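Local coordinates for putative GH105 family protein (Salmonella enterica subsp. enterica serovar Paratyphi A, PDB 3QWT) that is of unproven function but, as a putative member of glycoside hydrolase family 105, probably releases unsaturated uronic acids from oligosaccharide ends by hydrolysis, at residues T34-L37 / V38-D42; L49-D52 / D53-I57; A194-Q197 / F198-V202; L305-R309 / K310-E314; L351-Y354 / R355-L359. All coordinates share one frame; numbering follows the deposited sequence.

How the contacts relate
All five contacts are local, each formed by residues close in sequence, and together they sample an alpha/alpha toroid and its loops. Contacts 1 and 4 end helices 23-37 and 294-309, lying on opposite sides of the chain's centre with their own centres about 32 Å apart. Contact 3 is the buried middle of helix 188-205, about 22 Å from contact 4 between centres. Contact 2, a surface hairpin, comes within about 7 Å of contact 1 between nearest atoms; contact 5 is about 10 Å from contact 1, again between nearest atoms. Glycerol, probably from crystallisation, sits about 3 Å from the side chain of Arg309 in contact 4 and about 5 Å from that of Ile57 in contact 2.

Contact 1: residues T34-L37 / V38-D42; sequences THNL and VNIKD
Asn39 N donates to Asn36 O at 2.8 Å, a short bond formed where the chain leaves helix 23-37. It is not straight, and the donor stands 54° above the carbonyl plane. The step before it still belongs to the helical pattern: Val38 N gives a nearly linear bond (170°) to Thr34 O at 3.3 Å. The step after it, Ile40 N to Leu37 O at 3.1 Å, closes a type I beta turn from Leu37 to Ile40.

Side chains fill in around these carbonyls. With its CG1 turned opposite the carbonyl carbon (chi1 -56°), Ile40 folds back so that CG1 sits 3.1 Å from Leu37 O, and its CD1 comes to 3.4 Å from Asn36 OD1. Val38 brings CG2 to within 3.4 Å of His35 O, one methyl of the beta-branched side chain resting against a carbonyl of the last helical turn. Asn39 packs CB 3.4 Å from that same oxygen of His35. Polar residues suit this outward side. Leu37 points the other way, its hydrocarbon branches buried against Met76 of helix 67-83 and Met370 of helix 363-377, and Asn36 touches Gln366. The arrangement is that of a helix C-terminus finished by a type I turn, here where a helix of the alpha/alpha toroid gives way to a loop.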
# COMPACT_ATOMS: atom_id res chain seq x y z
N THR A 34 13.28 44.76 14.43
CA THR A 34 14.09 44.25 13.32
C THR A 34 15.13 45.28 12.93
O THR A 34 16.29 44.94 12.71
CB THR A 34 13.21 43.89 12.11
OG1 THR A 34 12.29 42.88 12.49
CG2 THR A 34 14.06 43.37 10.96
N HIS A 35 14.71 46.53 12.86
CA HIS A 35 15.60 47.61 12.47
C HIS A 35 16.76 47.71 13.45
O HIS A 35 17.92 47.91 13.06
CB HIS A 35 14.85 48.94 12.40
CG HIS A 35 15.69 50.08 11.90
ND1 HIS A 35 16.25 51.02 12.75
CD2 HIS A 35 16.09 50.41 10.66
CE1 HIS A 35 16.95 51.88 12.04
NE2 HIS A 35 16.86 51.54 10.77
N ASN A 36 16.44 47.54 14.72
CA ASN A 36 17.45 47.52 15.77
C ASN A 36 18.48 46.40 15.54
O ASN A 36 19.69 46.64 15.47
CB ASN A 36 16.76 47.40 17.14
CG ASN A 36 17.63 47.88 18.27
OD1 ASN A 36 18.36 47.10 18.87
ND2 ASN A 36 17.56 49.18 18.58
N LEU A 37 18.00 45.17 15.40
CA LEU A 37 18.85 44.00 15.21
C LEU A 37 19.94 44.19 14.15
O LEU A 37 21.13 44.05 14.45
CB LEU A 37 18.00 42.78 14.84
CG LEU A 37 18.56 41.36 15.02
CD1 LEU A 37 17.47 40.32 14.69
CD2 LEU A 37 19.80 41.10 14.18
N VAL A 38 19.54 44.47 12.92
CA VAL A 38 20.47 44.64 11.81
C VAL A 38 21.41 45.83 12.00
O VAL A 38 22.37 46.00 11.25
CB VAL A 38 19.73 44.77 10.48
CG1 VAL A 38 18.80 43.59 10.32
CG2 VAL A 38 18.95 46.07 10.43
N ASN A 39 21.14 46.64 13.02
CA ASN A 39 21.96 47.80 13.30
C ASN A 39 22.70 47.75 14.62
O ASN A 39 23.20 48.76 15.09
CB ASN A 39 21.12 49.07 13.24
CG ASN A 39 20.81 49.48 11.84
OD1 ASN A 39 19.65 49.57 11.44
ND2 ASN A 39 21.85 49.73 11.06
N ILE A 40 22.79 46.56 15.22
CA ILE A 40 23.55 46.38 16.45
C ILE A 40 25.04 46.48 16.14
O ILE A 40 25.50 45.99 15.12
CB ILE A 40 23.26 45.02 17.10
CG1 ILE A 40 21.75 44.87 17.36
CG2 ILE A 40 24.04 44.88 18.40
CD1 ILE A 40 21.30 45.41 18.69
N LYS A 41 25.79 47.13 17.03
CA LYS A 41 27.20 47.33 16.82
C LYS A 41 27.92 47.17 18.14
O LYS A 41 27.50 47.74 19.15
CB LYS A 41 27.45 48.73 16.25
CG LYS A 41 28.86 48.98 15.77
CD LYS A 41 28.88 50.11 14.74
CE LYS A 41 29.40 51.42 15.34
NZ LYS A 41 30.89 51.45 15.45
N ASP A 42 28.98 46.37 18.14
CA ASP A 42 29.86 46.35 19.30
C ASP A 42 30.88 47.48 19.15
O ASP A 42 31.85 47.35 18.40
CB ASP A 42 30.56 45.00 19.44
CG ASP A 42 31.36 44.91 20.73
OD1 ASP A 42 31.18 45.80 21.60
OD2 ASP A 42 32.15 43.94 20.88

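Contact 2: residues L49-D52 / D53-I57; sequences LRLD and DGRVI
This is a beta-hairpin contact at the protein surface, in which strand 49-50 turns back on strand 56-57. Leu49 and Ile57 form the hydrogen-bonded pair: Leu49 N reaches Ile57 O at 2.9 Å, and Ile57 N returns to Leu49 O at 2.8 Å. Arg50 and Val56 are the next, non-hydrogen-bonded pair, their side chains side by side on the other face.

The connection is a type I turn with a G1 beta bulge: Leu51 O accepts from Gly54 N at 2.9 Å, while Leu51 N donates to Arg55 O at 3.0 Å. Gly54 lies in the left-handed region (phi 104°), a conformation in which any side chain would collide with the carbonyl oxygen before it, so glycine suits it.

Leu51 turns its CD2 over one face of the Arg55 guanidinium, 3.7 Å from CZ, and also meets Ile57 CD1 at 4.1 Å. A bend at chi3 (-80°) swings the arginine back along the turn, so that NE forms a salt bridge to Asp53 OD2 at 2.8 Å, approaching on the anti side of the carboxylate. Arg55 NH2 bonds in addition to Thr106 OG1. Asp52 has its partner in another subunit: OD2 accepts from Val8 N and Lys9 N of the second subunit.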
# COMPACT_ATOMS: atom_id res chain seq x y z
N LEU A 49 34.47 37.57 19.95
CA LEU A 49 35.08 36.28 20.20
C LEU A 49 36.43 36.21 19.52
O LEU A 49 36.53 36.40 18.30
CB LEU A 49 34.20 35.17 19.65
CG LEU A 49 34.13 33.81 20.36
CD1 LEU A 49 34.15 32.67 19.31
CD2 LEU A 49 35.22 33.60 21.43
N ARG A 50 37.47 35.94 20.30
CA ARG A 50 38.83 35.90 19.76
C ARG A 50 39.46 34.53 19.99
O ARG A 50 39.37 33.97 21.08
CB ARG A 50 39.69 37.01 20.41
CG ARG A 50 38.89 38.12 21.09
CD ARG A 50 39.77 39.28 21.55
NE ARG A 50 40.20 40.11 20.43
CZ ARG A 50 39.73 41.32 20.16
NH1 ARG A 50 38.82 41.88 20.95
NH2 ARG A 50 40.19 41.99 19.11
N LEU A 51 40.08 34.00 18.94
CA LEU A 51 40.71 32.68 19.00
C LEU A 51 42.19 32.84 18.68
O LEU A 51 42.57 33.76 17.96
CB LEU A 51 40.08 31.74 17.97
CG LEU A 51 38.67 31.17 18.16
CD1 LEU A 51 37.72 32.15 18.83
CD2 LEU A 51 38.11 30.68 16.82
N ASP A 52 43.03 31.95 19.21
CA ASP A 52 44.46 32.03 18.95
C ASP A 52 44.76 31.68 17.49
O ASP A 52 45.91 31.52 17.08
CB ASP A 52 45.26 31.14 19.92
CG ASP A 52 45.00 29.66 19.72
OD1 ASP A 52 45.59 28.85 20.47
OD2 ASP A 52 44.21 29.31 18.82
N ASP A 53 43.68 31.56 16.71
CA ASP A 53 43.72 31.33 15.28
C ASP A 53 44.06 32.63 14.60
O ASP A 53 44.62 32.66 13.51
CB ASP A 53 42.32 30.94 14.80
CG ASP A 53 42.27 29.54 14.25
OD1 ASP A 53 43.10 28.71 14.67
OD2 ASP A 53 41.39 29.26 13.41
N GLY A 54 43.67 33.71 15.27
CA GLY A 54 43.63 35.01 14.65
C GLY A 54 42.19 35.38 14.32
O GLY A 54 41.89 36.53 14.02
N ARG A 55 41.30 34.40 14.37
CA ARG A 55 39.89 34.70 14.12
C ARG A 55 39.29 35.64 15.19
O ARG A 55 39.47 35.44 16.40
CB ARG A 55 39.05 33.42 13.96
CG ARG A 55 39.33 32.70 12.65
CD ARG A 55 38.41 31.52 12.43
NE ARG A 55 38.87 30.37 13.20
CZ ARG A 55 38.14 29.27 13.41
NH1 ARG A 55 38.65 28.27 14.12
NH2 ARG A 55 36.91 29.18 12.91
N VAL A 56 38.61 36.68 14.71
CA VAL A 56 37.75 37.52 15.54
C VAL A 56 36.31 37.41 15.02
O VAL A 56 36.00 37.87 13.93
CB VAL A 56 38.19 39.00 15.49
CG1 VAL A 56 37.17 39.88 16.19
CG2 VAL A 56 39.57 39.19 16.10
N ILE A 57 35.44 36.78 15.80
CA ILE A 57 34.05 36.64 15.39
C ILE A 57 33.13 37.62 16.13
O ILE A 57 33.06 37.64 17.37
CB ILE A 57 33.54 35.18 15.57
CG1 ILE A 57 34.34 34.22 14.69
CG2 ILE A 57 32.06 35.06 15.25
CD1 ILE A 57 35.43 33.45 15.42

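Contact 3: residues A194-Q197 / F198-V202; sequences ATYQ and FLLHV
His201 folds back along the helix over Gln197, and its atoms can be followed outward. CB lies 3.4 Å from Gln197 O, and CG, set opposite the carbonyl carbon (chi1 -83°), keeps a similar distance. ND1 then donates to Gln197 O at 2.7 Å, with that oxygen close to the ring plane but the donor well above the carbonyl plane (46°). Further out, CE1 of His201 passes 3.4 Å from Gln197 OE1, the amide and imidazole planes being 76° apart.

Gln197 O is thus gripped twice, for the backbone His201 N also reaches it at 2.8 Å. A histidine suits the place because its ring nitrogen can bend back to a carbonyl one turn earlier, which fixes the rotation of the ring. The Gln197 amide is itself pinned in a buried setting: OE1 accepts from Met153 N, and NE2 donates to Gly151 O and Glu193 OE1.

On another flank Tyr196 and Leu200 run side by side, Tyr196 CE2 meeting Leu200 CD2 at 4.3 Å. The tyrosine hydroxyl bonds to His150 O, and its ring makes a cation-pi contact with Arg258 of a third subunit. Phe198 faces inward, its ring nearly parallel to that of Phe244. Each backbone N bonds to the carbonyl four residues earlier, as in Leu200 N to Tyr196 O at 3.0 Å. Packed against helices 170-184, 231-248 and 255-272 of its own chain and against a neighbouring subunit, helix 188-205 is here a buried helix of the alpha/alpha toroid, with Tyr196 at the boundary between subunits.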
# COMPACT_ATOMS: atom_id res chain seq x y z
N ALA A 194 17.57 12.93 15.31
CA ALA A 194 17.09 14.09 16.04
C ALA A 194 16.22 13.71 17.26
O ALA A 194 16.38 14.24 18.35
CB ALA A 194 16.33 15.02 15.09
N THR A 195 15.32 12.76 17.06
CA THR A 195 14.47 12.24 18.13
C THR A 195 15.28 11.59 19.21
O THR A 195 15.04 11.81 20.41
CB THR A 195 13.50 11.21 17.57
OG1 THR A 195 12.76 11.84 16.53
CG2 THR A 195 12.53 10.70 18.67
N TYR A 196 16.25 10.77 18.80
CA TYR A 196 17.13 10.15 19.77
C TYR A 196 17.85 11.23 20.59
O TYR A 196 17.92 11.14 21.82
CB TYR A 196 18.11 9.19 19.13
CG TYR A 196 19.10 8.62 20.10
CD1 TYR A 196 18.75 7.57 20.94
CD2 TYR A 196 20.39 9.14 20.20
CE1 TYR A 196 19.64 7.03 21.84
CE2 TYR A 196 21.32 8.61 21.11
CZ TYR A 196 20.92 7.55 21.93
OH TYR A 196 21.81 7.02 22.83
N GLN A 197 18.36 12.25 19.92
CA GLN A 197 19.05 13.29 20.67
C GLN A 197 18.11 13.92 21.72
O GLN A 197 18.52 14.19 22.85
CB GLN A 197 19.66 14.34 19.73
CG GLN A 197 20.88 13.83 18.96
CD GLN A 197 21.99 13.34 19.90
OE1 GLN A 197 22.18 13.89 20.99
NE2 GLN A 197 22.71 12.30 19.48
N PHE A 198 16.84 14.13 21.36
CA PHE A 198 15.88 14.71 22.29
C PHE A 198 15.79 13.84 23.54
O PHE A 198 16.00 14.34 24.65
CB PHE A 198 14.51 14.80 21.64
CG PHE A 198 13.87 16.13 21.79
CD1 PHE A 198 13.92 17.05 20.76
CD2 PHE A 198 13.20 16.45 22.96
CE1 PHE A 198 13.31 18.29 20.89
CE2 PHE A 198 12.59 17.68 23.10
CZ PHE A 198 12.65 18.60 22.06
N LEU A 199 15.51 12.54 23.34
CA LEU A 199 15.35 11.61 24.45
C LEU A 199 16.59 11.58 25.36
O LEU A 199 16.47 11.58 26.58
CB LEU A 199 15.02 10.21 23.94
CG LEU A 199 13.71 10.10 23.14
CD1 LEU A 199 13.61 8.73 22.51
CD2 LEU A 199 12.47 10.37 24.01
N LEU A 200 17.78 11.59 24.76
CA LEU A 200 19.00 11.52 25.55
C LEU A 200 19.19 12.82 26.31
O LEU A 200 19.62 12.81 27.47
CB LEU A 200 20.24 11.24 24.68
CG LEU A 200 21.46 10.85 25.52
CD1 LEU A 200 21.17 9.57 26.30
CD2 LEU A 200 22.70 10.65 24.65
N HIS A 201 18.90 13.95 25.65
CA HIS A 201 19.02 15.24 26.30
C HIS A 201 18.08 15.29 27.52
O HIS A 201 18.50 15.66 28.61
CB HIS A 201 18.78 16.41 25.35
CG HIS A 201 19.98 16.78 24.54
ND1 HIS A 201 20.44 16.01 23.49
CD2 HIS A 201 20.84 17.82 24.65
CE1 HIS A 201 21.53 16.57 22.98
NE2 HIS A 201 21.80 17.66 23.67
N VAL A 202 16.81 14.90 27.32
CA VAL A 202 15.86 14.83 28.40
C VAL A 202 16.43 14.00 29.54
O VAL A 202 16.50 14.47 30.67
CB VAL A 202 14.49 14.26 27.96
CG1 VAL A 202 13.59 13.95 29.17
CG2 VAL A 202 13.79 15.24 27.04

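Contact 4: residues L305-R309 / K310-E314; sequences LKAVR and KRYVE
Ala307 and Val313 meet where helix 294-309 ends in a Schellman motif. Arg311 takes a left-handed conformation (phi 70°), and its N turns back to Val308 O at 2.9 Å; Val313 N bonds to Ala307 O at 3.2 Å in a fairly straight line. A regular helical bond, Lys310 N to Lys306 O at 2.8 Å, precedes the reversal.

The tight part is the apolar side of the reversal. Ala307 CB touches Tyr312 CB at 4.1 Å, the hydrophobic contact across the helix end that usually accompanies this motif, and it meets Val313 CG1 at the same distance; a small alanine lets the returning chain come close. Val308 CG2 meets Val313 CG2 at 3.8 Å, the two side chains crossing at about a right angle. With CG1 of Val313 at chi1 -45°, CG2 falls between the backbone N and the carbonyl carbon, which directs it at the helix. Leu264 and Ile268 of helix 255-272 pack on Ala307 from beyond.

The polar side is built of long chains. Lys310 lays CE over one face of the Arg309 guanidinium, 3.6 Å from NH1, and its CB over one face of the Tyr312 ring. The charged ends of the lysines and of Arg309 have acidic partners: Lys310 NZ pairs with Glu246, Arg309 NE with Glu375, and Lys306 NZ with Asp243 and Glu246; a glycerol, probably from the crystallisation liquor, also bonds to Lys306 and Arg309. Loosest are the exposed Arg311 and Glu314. The arginine points away from the helix, touching Asn143 of a fourth subunit, and its CG approaches Val308 O no nearer than 3.9 Å.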
# COMPACT_ATOMS: atom_id res chain seq x y z
N LEU A 305 2.63 30.20 24.33
CA LEU A 305 1.60 30.59 23.39
C LEU A 305 1.32 29.49 22.39
O LEU A 305 0.18 29.13 22.15
CB LEU A 305 2.02 31.85 22.63
CG LEU A 305 1.80 33.18 23.34
CD1 LEU A 305 2.43 34.32 22.55
CD2 LEU A 305 0.31 33.39 23.54
N LYS A 306 2.38 28.95 21.79
CA LYS A 306 2.22 27.97 20.74
C LYS A 306 1.66 26.67 21.31
O LYS A 306 0.82 26.02 20.70
CB LYS A 306 3.54 27.72 20.01
CG LYS A 306 3.36 26.92 18.72
CD LYS A 306 4.67 26.81 17.95
CE LYS A 306 4.48 26.03 16.66
NZ LYS A 306 5.53 26.39 15.70
N ALA A 307 2.12 26.30 22.50
CA ALA A 307 1.64 25.09 23.14
C ALA A 307 0.16 25.21 23.50
O ALA A 307 -0.57 24.22 23.51
CB ALA A 307 2.49 24.75 24.35
N VAL A 308 -0.30 26.42 23.77
CA VAL A 308 -1.72 26.59 24.02
C VAL A 308 -2.45 26.48 22.68
O VAL A 308 -3.42 25.72 22.53
CB VAL A 308 -2.06 27.93 24.71
CG1 VAL A 308 -3.57 28.19 24.65
CG2 VAL A 308 -1.59 27.94 26.17
N ARG A 309 -1.96 27.22 21.70
CA ARG A 309 -2.59 27.18 20.40
C ARG A 309 -2.73 25.74 19.88
O ARG A 309 -3.80 25.36 19.39
CB ARG A 309 -1.82 28.01 19.39
CG ARG A 309 -2.15 27.61 17.97
CD ARG A 309 -1.76 28.69 17.01
NE ARG A 309 -0.32 28.80 16.85
CZ ARG A 309 0.35 28.32 15.81
NH1 ARG A 309 -0.30 27.66 14.85
NH2 ARG A 309 1.67 28.49 15.72
N LYS A 310 -1.66 24.95 20.00
CA LYS A 310 -1.63 23.58 19.48
C LYS A 310 -2.28 22.59 20.44
O LYS A 310 -2.43 21.43 20.10
CB LYS A 310 -0.20 23.12 19.20
CG LYS A 310 0.51 23.89 18.09
CD LYS A 310 -0.25 23.83 16.78
CE LYS A 310 0.65 24.23 15.63
NZ LYS A 310 1.61 23.14 15.28
N ARG A 311 -2.65 23.05 21.63
CA ARG A 311 -3.31 22.22 22.64
C ARG A 311 -2.40 21.16 23.27
O ARG A 311 -2.88 20.18 23.84
CB ARG A 311 -4.59 21.60 22.07
CG ARG A 311 -5.63 22.63 21.67
CD ARG A 311 -6.45 22.16 20.47
NE ARG A 311 -7.86 22.08 20.81
CZ ARG A 311 -8.50 20.95 21.04
NH1 ARG A 311 -9.80 20.97 21.36
NH2 ARG A 311 -7.86 19.79 20.95
N TYR A 312 -1.09 21.38 23.19
CA TYR A 312 -0.15 20.57 23.95
C TYR A 312 -0.32 20.79 25.44
O TYR A 312 0.01 19.91 26.22
CB TYR A 312 1.28 20.89 23.55
CG TYR A 312 1.56 20.76 22.07
CD1 TYR A 312 0.93 19.80 21.29
CD2 TYR A 312 2.47 21.60 21.46
CE1 TYR A 312 1.21 19.69 19.93
CE2 TYR A 312 2.75 21.50 20.13
CZ TYR A 312 2.12 20.55 19.36
OH TYR A 312 2.44 20.51 18.03
N VAL A 313 -0.80 21.98 25.82
CA VAL A 313 -1.19 22.28 27.20
C VAL A 313 -2.55 22.98 27.19
O VAL A 313 -2.96 23.53 26.17
CB VAL A 313 -0.14 23.16 27.94
CG1 VAL A 313 1.26 22.65 27.68
CG2 VAL A 313 -0.26 24.63 27.51
N GLU A 314 -3.24 22.96 28.34
CA GLU A 314 -4.58 23.54 28.46
C GLU A 314 -4.64 25.06 28.31
O GLU A 314 -3.62 25.74 28.44
CB GLU A 314 -5.20 23.13 29.80
CG GLU A 314 -5.42 21.64 29.95
CD GLU A 314 -5.37 21.20 31.40
OE1 GLU A 314 -6.08 20.24 31.76
OE2 GLU A 314 -4.61 21.83 32.18

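Contact 5: residues L351-Y354 / R355-L359; sequences LDFY and RHIPL
Asp352 and Arg355 supply the ionic interaction: Arg355 NH1 donates to Asp352 OD1 at 2.8 Å in a salt bridge. The nitrogen comes from above the carboxylate plane, 48° out of it, and the two flat groups are 70° apart. With its chain extended from CG to NE (chi2 173°), Arg355 runs obliquely across Asp352 and brings NH1 to OD1, and Arg355 NE has a second carboxylate partner in Asp287.

Backbone bonds close the short helix 351-355. Leu351 O accepts from Arg355 N at 3.3 Å and also from Tyr354 N, while His356 N bonds to Asp352 O at 3.1 Å, just as His356 leaves the helical conformation. Among side chains, the Tyr354 hydroxyl bonds to His215 and Gly348.

Hydrocarbon contacts complete the set. Leu351 sets CB over one face of the Arg355 guanidinium, 3.3 Å from NH1, and brings CD1 to 3.6 Å from NH2, a hydrocarbon cover for the flat cation. The apolar pair is Phe353 and Ile357, whose CD1 lies over one face of the phenylalanine ring, 4.2 Å from CE2. Tyr354 is turned into the protein instead, its ring meeting Trp230.

With aspartates bonded at NH1 and NE and an aliphatic chain over a face, the Arg355 guanidinium is probably held in a fixed orientation, and the nearby negative charges would be expected to stabilise its positive one.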
# COMPACT_ATOMS: atom_id res chain seq x y z
N LEU A 351 26.73 28.86 40.70
CA LEU A 351 25.56 29.70 40.46
C LEU A 351 25.90 31.17 40.22
O LEU A 351 25.40 31.79 39.29
CB LEU A 351 24.58 29.57 41.64
CG LEU A 351 23.49 28.52 41.48
CD1 LEU A 351 22.76 28.26 42.79
CD2 LEU A 351 22.53 28.99 40.41
N ASP A 352 26.77 31.72 41.05
CA ASP A 352 27.17 33.11 40.88
C ASP A 352 27.52 33.41 39.42
O ASP A 352 27.21 34.49 38.92
CB ASP A 352 28.35 33.43 41.80
CG ASP A 352 27.92 33.83 43.20
OD1 ASP A 352 26.71 34.10 43.40
OD2 ASP A 352 28.78 33.90 44.09
N PHE A 353 28.15 32.44 38.75
CA PHE A 353 28.56 32.61 37.36
C PHE A 353 27.40 33.10 36.50
O PHE A 353 27.56 33.96 35.65
CB PHE A 353 29.12 31.30 36.80
CG PHE A 353 29.24 31.28 35.30
CD1 PHE A 353 30.45 31.59 34.69
CD2 PHE A 353 28.16 30.96 34.51
CE1 PHE A 353 30.57 31.56 33.30
CE2 PHE A 353 28.27 30.93 33.13
CZ PHE A 353 29.47 31.23 32.52
N TYR A 354 26.22 32.53 36.74
CA TYR A 354 25.03 32.89 35.98
C TYR A 354 24.49 34.23 36.42
O TYR A 354 23.92 34.97 35.62
CB TYR A 354 23.96 31.81 36.14
CG TYR A 354 24.35 30.54 35.44
CD1 TYR A 354 24.08 30.36 34.09
CD2 TYR A 354 25.03 29.53 36.11
CE1 TYR A 354 24.46 29.21 33.43
CE2 TYR A 354 25.42 28.38 35.47
CZ TYR A 354 25.12 28.22 34.13
OH TYR A 354 25.50 27.07 33.49
N ARG A 355 24.69 34.54 37.70
CA ARG A 355 24.16 35.77 38.28
C ARG A 355 24.82 37.02 37.72
O ARG A 355 24.16 38.05 37.60
CB ARG A 355 24.28 35.73 39.81
CG ARG A 355 23.40 34.68 40.47
CD ARG A 355 23.68 34.58 41.97
NE ARG A 355 22.82 33.60 42.63
CZ ARG A 355 23.26 32.54 43.31
NH1 ARG A 355 24.57 32.31 43.42
NH2 ARG A 355 22.40 31.70 43.88
N HIS A 356 26.09 36.93 37.36
CA HIS A 356 26.83 38.11 36.93
C HIS A 356 27.14 38.21 35.42
O HIS A 356 28.08 38.89 35.02
CB HIS A 356 28.11 38.26 37.76
CG HIS A 356 27.88 38.18 39.23
ND1 HIS A 356 28.44 37.21 40.03
CD2 HIS A 356 27.12 38.95 40.06
CE1 HIS A 356 28.05 37.38 41.28
NE2 HIS A 356 27.25 38.43 41.32
N ILE A 357 26.34 37.55 34.59
CA ILE A 357 26.46 37.71 33.14
C ILE A 357 26.09 39.14 32.73
O ILE A 357 25.06 39.65 33.14
CB ILE A 357 25.54 36.72 32.38
CG1 ILE A 357 25.92 35.27 32.70
CG2 ILE A 357 25.59 36.96 30.88
CD1 ILE A 357 27.23 34.85 32.12
N PRO A 358 26.93 39.78 31.91
CA PRO A 358 26.65 41.15 31.44
C PRO A 358 25.37 41.26 30.61
O PRO A 358 25.01 40.32 29.87
CB PRO A 358 27.84 41.46 30.54
CG PRO A 358 28.88 40.47 30.90
CD PRO A 358 28.18 39.25 31.34
N LEU A 359 24.69 42.40 30.73
CA LEU A 359 23.49 42.68 29.96
C LEU A 359 23.80 43.48 28.70
O LEU A 359 24.60 44.41 28.73
CB LEU A 359 22.48 43.43 30.82
CG LEU A 359 22.06 42.68 32.09
CD1 LEU A 359 21.40 43.61 33.09
CD2 LEU A 359 21.15 41.52 31.75